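Local coordinates for enolase-phosphatase E1 (Saccharomyces cerevisiae, PDB 2G80), which probably carries out both the enolization and the dephosphorylation of 2,3-diketo-5-methylthiopentyl-1-phosphate in the methionine salvage pathway, as a magnesium-dependent phosphatase, at residues Glu39-Pro44 with Lys248-Leu253; Asp132-Lys137 with Ser173-Tyr178. All blocks are in the same frame, centred on the assembly; numbering follows the deposited sequence. Where two conformers were deposited one is given.

Overall arrangement
The chain leaves strand 33-36, in the middle of the parallel sheet, and enters the loop 39-44, half of contact 1. It then runs through several helices to helix 128-136, whose C-terminal end is one half of contact 2. After strand 140-143 and helix 148-156 it reaches 173-178, which runs into 177-179, one of the two edge strands, and closes contact 2. Contact 1 closes only at the C terminus, past strand 246-247 at the opposite border of the sheet, so contact 2 is nested inside its loop. The two meet where the carboxylate of L253 forms a salt bridge with K137, L253 OXT lying 2.6 Å from K137 NZ, tying the chain end to the end of helix 128-136.

Contact 1 (Glu39-Pro44 with Lys248-Leu253); sequences EGTVCP and KNFETL. With MG (magnesium ion), chain E.
F250 pushes the far end of its ring against T41 and V42. Its CZ lies 3.9 Å from T41 CG2, which sits at the ring edge in the ring plane, while V42 CG1 meets the edge at CE2, 4.0 Å away. Both small side chains cross the ring at about a right angle; F250 points toward 39-44, and the length of its flat ring brings CZ and CE2 to them.

T41 shows why a threonine suits the place. With CG2 anti to the backbone N (chi1 -59° for OG1), the methyl goes to the phenylalanine and the hydroxyl to D37 OD2, with which it hydrogen-bonds; the same carboxylate oxygen binds magnesium. The T41 carbonyl oxygen approaches F250 CZ obliquely at 3.6 Å and accepts a hydrogen bond from R232, which also makes a cation-pi contact with F250. G40, with positive phi (79°), lets the loop turn back on itself, and its N bonds to C43 O.

Just ahead, E39 OE1 lies 3.0 Å from a metal-bound water that can donate to it, and also hydrogen-bonds S144 OG. With D37 OD2, D212 OD1 and three waters, E39 O, 2.1 Å from magnesium, completes the metal site of the HAD-like hydrolase fold, in the loop following the first strand.

Contact 2 (Asp132-Lys137 with Ser173-Tyr178); sequences DFIKRK and SYIDGY
K135 and Y174 meet obliquely, the lysine's aliphatic chain laid over one face of the tyrosine ring. K135 CG stands 3.8 Å from the ring centroid and only 3° off its normal, a CH-pi contact that is almost perfectly centred. Beyond CG the lysine is extended, which carries CE past the rim, 3.9 Å from Y174 CE2, and leaves NZ beyond the ring. Y174 CD1 also comes within 3.7 Å of K135 CA, bringing the ring close to the helix backbone. On the opposite face of the ring lies the hydroxyl of its neighbour S173, offset toward the rim.

Deeper in, I134 meets the same tyrosine through its CG2 methyl. This branch, anti to the backbone N while CG1 lies beside that atom (chi1 -71°), reaches Y174 CB at 3.7 Å and I175 CG1 at 4.0 Å. Branched, purely apolar chains suit this inner layer: I134 also touches L36 of the central strand, and I175 packs on I142 and F155. Were Y174 replaced by an alanine, the K135 methylenes would probably lose the aromatic face they lie over.

The contact thus grades from buried hydrocarbon to an exposed lysine and a partly exposed tyrosine, and its side chains join the end of helix 128-136 to the approach to strand 177-179 by dispersion and CH-pi attraction rather than by polar bonds.

Contact 1 (Glu39-Pro44 with Lys248-Leu253)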
loop_
_atom_site.group_PDB
_atom_site.type_symbol
_atom_site.label_atom_id
_atom_site.label_comp_id
_atom_site.label_asym_id
_atom_site.label_seq_id
_atom_site.Cartn_x
_atom_site.Cartn_y
_atom_site.Cartn_z
ATOM N N GLU A 39 -1.000 -1.097 5.060
ATOM C CA GLU A 39 -2.312 -1.652 5.432
ATOM C C GLU A 39 -2.337 -2.112 6.864
ATOM O O GLU A 39 -1.522 -2.910 7.244
ATOM C CB GLU A 39 -2.727 -2.782 4.465
ATOM C CG GLU A 39 -2.674 -2.402 2.940
ATOM C CD GLU A 39 -1.314 -2.682 2.193
ATOM O OE1 GLU A 39 -0.198 -2.688 2.806
ATOM O OE2 GLU A 39 -1.388 -2.893 0.954
ATOM N N GLY A 40 -3.266 -1.607 7.669
ATOM C CA GLY A 40 -3.307 -1.919 9.120
ATOM C C GLY A 40 -2.292 -1.130 9.950
ATOM O O GLY A 40 -2.225 -1.278 11.176
ATOM N N THR A 41 -1.510 -0.260 9.293
ATOM C CA THR A 41 -0.473 0.534 9.949
ATOM C C THR A 41 -0.754 2.043 9.780
ATOM O O THR A 41 -0.906 2.724 10.760
ATOM C CB THR A 41 0.900 0.104 9.415
ATOM O OG1 THR A 41 1.062 -1.291 9.679
ATOM C CG2 THR A 41 2.021 0.866 10.100
ATOM N N VAL A 42 -0.765 2.549 8.554
ATOM C CA VAL A 42 -1.113 3.957 8.273
ATOM C C VAL A 42 -2.526 4.111 7.641
ATOM O O VAL A 42 -3.094 5.208 7.689
ATOM C CB VAL A 42 0.004 4.720 7.431
ATOM C CG1 VAL A 42 1.389 4.560 8.071
ATOM C CG2 VAL A 42 0.038 4.320 6.017
ATOM N N CYS A 43 -3.065 3.015 7.081
ATOM C CA CYS A 43 -4.385 2.999 6.428
ATOM C C CYS A 43 -5.220 1.835 7.004
ATOM O O CYS A 43 -4.647 0.762 7.312
ATOM C CB CYS A 43 -4.191 2.820 4.912
ATOM S SG CYS A 43 -5.670 2.972 3.860
ATOM N N PRO A 44 -6.554 2.047 7.184
ATOM C CA PRO A 44 -7.413 0.947 7.603
ATOM C C PRO A 44 -7.312 -0.232 6.646
ATOM O O PRO A 44 -7.319 -0.068 5.425
ATOM C CB PRO A 44 -8.827 1.525 7.494
ATOM C CG PRO A 44 -8.656 2.953 7.619
ATOM C CD PRO A 44 -7.317 3.301 7.147
ATOM N N LYS A 248 -0.776 2.098 19.336
ATOM C CA LYS A 248 -2.164 2.310 18.919
ATOM C C LYS A 248 -2.250 3.521 17.983
ATOM O O LYS A 248 -3.208 3.668 17.227
ATOM C CB LYS A 248 -3.076 2.536 20.116
ATOM C CG LYS A 248 -3.113 1.394 21.143
ATOM C CD LYS A 248 -3.817 0.137 20.652
ATOM N N ASN A 249 -1.265 4.405 18.077
ATOM C CA ASN A 249 -1.139 5.578 17.216
ATOM C C ASN A 249 0.303 6.070 17.251
ATOM O O ASN A 249 1.083 5.610 18.097
ATOM C CB ASN A 249 -2.084 6.667 17.662
ATOM C CG ASN A 249 -1.889 7.040 19.105
ATOM O OD1 ASN A 249 -0.853 7.592 19.484
ATOM N ND2 ASN A 249 -2.901 6.758 19.923
ATOM N N PHE A 250 0.640 7.017 16.370
ATOM C CA PHE A 250 2.016 7.521 16.284
ATOM C C PHE A 250 2.313 8.868 16.956
ATOM O O PHE A 250 3.414 9.383 16.789
ATOM C CB PHE A 250 2.515 7.492 14.818
ATOM C CG PHE A 250 2.281 6.170 14.090
ATOM C CD1 PHE A 250 2.190 4.919 14.774
ATOM C CD2 PHE A 250 2.254 6.163 12.711
ATOM C CE1 PHE A 250 1.994 3.724 14.073
ATOM C CE2 PHE A 250 2.106 4.988 12.003
ATOM C CZ PHE A 250 1.965 3.759 12.676
ATOM N N GLU A 251 1.384 9.387 17.755
ATOM C CA GLU A 251 1.566 10.661 18.486
ATOM C C GLU A 251 2.817 10.729 19.349
ATOM O O GLU A 251 3.486 11.747 19.345
ATOM C CB GLU A 251 0.353 10.998 19.366
ATOM C CG GLU A 251 -0.859 11.430 18.576
ATOM C CD GLU A 251 -2.124 11.624 19.443
ATOM O OE1 GLU A 251 -2.015 11.953 20.656
ATOM O OE2 GLU A 251 -3.235 11.443 18.881
ATOM N N THR A 252 3.153 9.637 20.032
ATOM C CA THR A 252 4.316 9.616 20.951
ATOM C C THR A 252 5.677 9.394 20.278
ATOM O O THR A 252 6.692 9.590 20.933
ATOM C CB THR A 252 4.172 8.545 22.092
ATOM O OG1 THR A 252 4.388 7.216 21.578
ATOM C CG2 THR A 252 2.811 8.629 22.759
ATOM N N LEU A 253 5.699 9.004 18.997
ATOM C CA LEU A 253 6.959 8.710 18.285
ATOM C C LEU A 253 7.718 9.930 17.757
ATOM O O LEU A 253 7.152 10.960 17.415
ATOM C CB LEU A 253 6.717 7.706 17.143
ATOM C CG LEU A 253 6.393 6.291 17.618
ATOM C CD1 LEU A 253 5.910 5.438 16.463
ATOM C CD2 LEU A 253 7.593 5.645 18.332
ATOM O OXT LEU A 253 8.957 9.888 17.664
HETATM MG MG MG E . -0.085 -4.505 7.207
HETATM O O HOH W 1 0.173 -4.472 5.235
HETATM O O HOH W 2 1.507 -5.837 7.213
HETATM O O HOH W 3 -1.517 -5.852 7.190
#

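Contact 2 (Asp132-Lys137 with Ser173-Tyr178)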
loop_
_atom_site.group_PDB
_atom_site.type_symbol
_atom_site.label_atom_id
_atom_site.label_comp_id
_atom_site.label_asym_id
_atom_site.label_seq_id
_atom_site.Cartn_x
_atom_site.Cartn_y
_atom_site.Cartn_z
ATOM N N ASP A 132 0.288 13.300 10.319
ATOM C CA ASP A 132 1.129 14.206 11.121
ATOM C C ASP A 132 2.547 13.665 11.298
ATOM O O ASP A 132 3.501 14.429 11.251
ATOM C CB ASP A 132 0.534 14.423 12.519
ATOM C CG ASP A 132 -0.788 15.172 12.514
ATOM O OD1 ASP A 132 -1.187 15.810 11.499
ATOM O OD2 ASP A 132 -1.439 15.118 13.582
ATOM N N PHE A 133 2.646 12.353 11.545
ATOM C CA PHE A 133 3.909 11.631 11.698
ATOM C C PHE A 133 4.778 11.760 10.439
ATOM O O PHE A 133 5.938 12.119 10.530
ATOM C CB PHE A 133 3.604 10.165 12.004
ATOM C CG PHE A 133 4.817 9.288 12.140
ATOM C CD1 PHE A 133 5.345 8.632 11.017
ATOM C CD2 PHE A 133 5.416 9.087 13.392
ATOM C CE1 PHE A 133 6.446 7.792 11.140
ATOM C CE2 PHE A 133 6.525 8.259 13.520
ATOM C CZ PHE A 133 7.030 7.596 12.403
ATOM N N ILE A 134 4.189 11.441 9.291
ATOM C CA ILE A 134 4.840 11.534 7.971
ATOM C C ILE A 134 5.288 12.966 7.657
ATOM O O ILE A 134 6.353 13.153 7.104
ATOM C CB ILE A 134 3.902 10.973 6.855
ATOM C CG1 ILE A 134 3.801 9.437 6.986
ATOM C CG2 ILE A 134 4.400 11.296 5.437
ATOM C CD1 ILE A 134 2.664 8.805 6.141
ATOM N N LYS A 135 4.452 13.958 7.982
ATOM C CA LYS A 135 4.803 15.366 7.778
ATOM C C LYS A 135 5.909 15.884 8.690
ATOM O O LYS A 135 6.547 16.854 8.315
ATOM C CB LYS A 135 3.585 16.288 7.922
ATOM C CG LYS A 135 2.577 16.201 6.788
ATOM C CD LYS A 135 1.531 17.326 6.921
ATOM C CE LYS A 135 0.649 17.372 5.690
ATOM N NZ LYS A 135 -0.278 18.541 5.674
ATOM N N ARG A 136 6.099 15.295 9.880
ATOM C CA ARG A 136 7.102 15.797 10.838
ATOM C C ARG A 136 8.443 15.080 10.896
ATOM O O ARG A 136 9.445 15.719 11.218
ATOM C CB ARG A 136 6.531 15.905 12.255
ATOM C CG ARG A 136 6.370 14.663 13.057
ATOM C CD ARG A 136 6.035 15.029 14.476
ATOM N NE ARG A 136 5.770 13.802 15.223
ATOM C CZ ARG A 136 4.612 13.163 15.257
ATOM N NH1 ARG A 136 3.544 13.630 14.616
ATOM N NH2 ARG A 136 4.514 12.039 15.949
ATOM N N LYS A 137 8.468 13.777 10.587
ATOM C CA LYS A 137 9.696 13.010 10.649
ATOM C C LYS A 137 10.566 13.320 9.425
ATOM O O LYS A 137 10.064 13.462 8.326
ATOM C CB LYS A 137 9.415 11.515 10.787
ATOM C CG LYS A 137 8.717 11.115 12.089
ATOM C CD LYS A 137 9.492 11.530 13.325
ATOM C CE LYS A 137 8.864 11.016 14.567
ATOM N NZ LYS A 137 9.709 11.447 15.702
ATOM N N SER A 173 5.305 14.655 -1.258
ATOM C CA SER A 173 6.426 15.536 -0.907
ATOM C C SER A 173 7.016 15.241 0.501
ATOM O O SER A 173 8.073 15.725 0.790
ATOM C CB SER A 173 6.074 17.021 -1.055
ATOM O OG SER A 173 5.209 17.434 -0.010
ATOM N N TYR A 174 6.352 14.439 1.343
ATOM C CA TYR A 174 6.869 14.070 2.675
ATOM C C TYR A 174 7.477 12.674 2.765
ATOM O O TYR A 174 8.063 12.353 3.773
ATOM C CB TYR A 174 5.788 14.224 3.727
ATOM C CG TYR A 174 5.185 15.609 3.728
ATOM C CD1 TYR A 174 5.776 16.670 4.427
ATOM C CD2 TYR A 174 4.025 15.862 3.004
ATOM C CE1 TYR A 174 5.197 17.970 4.398
ATOM C CE2 TYR A 174 3.440 17.127 2.957
ATOM C CZ TYR A 174 4.022 18.175 3.654
ATOM O OH TYR A 174 3.397 19.395 3.586
ATOM N N ILE A 175 7.370 11.876 1.704
ATOM C CA ILE A 175 7.854 10.505 1.656
ATOM C C ILE A 175 9.185 10.491 0.911
ATOM O O ILE A 175 9.274 10.969 -0.207
ATOM C CB ILE A 175 6.777 9.579 1.034
ATOM C CG1 ILE A 175 5.562 9.543 1.987
ATOM C CG2 ILE A 175 7.315 8.155 0.853
ATOM C CD1 ILE A 175 4.299 8.990 1.393
ATOM N N ASP A 176 10.221 9.939 1.539
ATOM C CA ASP A 176 11.557 9.885 0.939
ATOM C C ASP A 176 11.811 8.699 0.015
ATOM O O ASP A 176 12.784 8.697 -0.757
ATOM C CB ASP A 176 12.590 10.002 2.043
ATOM C CG ASP A 176 12.415 11.284 2.812
ATOM O OD1 ASP A 176 12.706 12.354 2.239
ATOM O OD2 ASP A 176 11.883 11.234 3.932
ATOM N N GLY A 177 10.944 7.695 0.075
ATOM C CA GLY A 177 11.114 6.530 -0.769
ATOM C C GLY A 177 10.051 5.483 -0.545
ATOM O O GLY A 177 9.329 5.523 0.429
ATOM N N TYR A 178 9.999 4.546 -1.472
ATOM C CA TYR A 178 8.990 3.506 -1.531
ATOM C C TYR A 178 9.678 2.216 -1.877
ATOM O O TYR A 178 10.536 2.219 -2.747
ATOM C CB TYR A 178 7.981 3.799 -2.655
ATOM C CG TYR A 178 7.379 5.173 -2.584
ATOM C CD1 TYR A 178 7.995 6.259 -3.224
ATOM C CD2 TYR A 178 6.195 5.404 -1.890
ATOM C CE1 TYR A 178 7.441 7.560 -3.143
ATOM C CE2 TYR A 178 5.630 6.701 -1.803
ATOM C CZ TYR A 178 6.276 7.764 -2.427
ATOM O OH TYR A 178 5.745 9.024 -2.354
#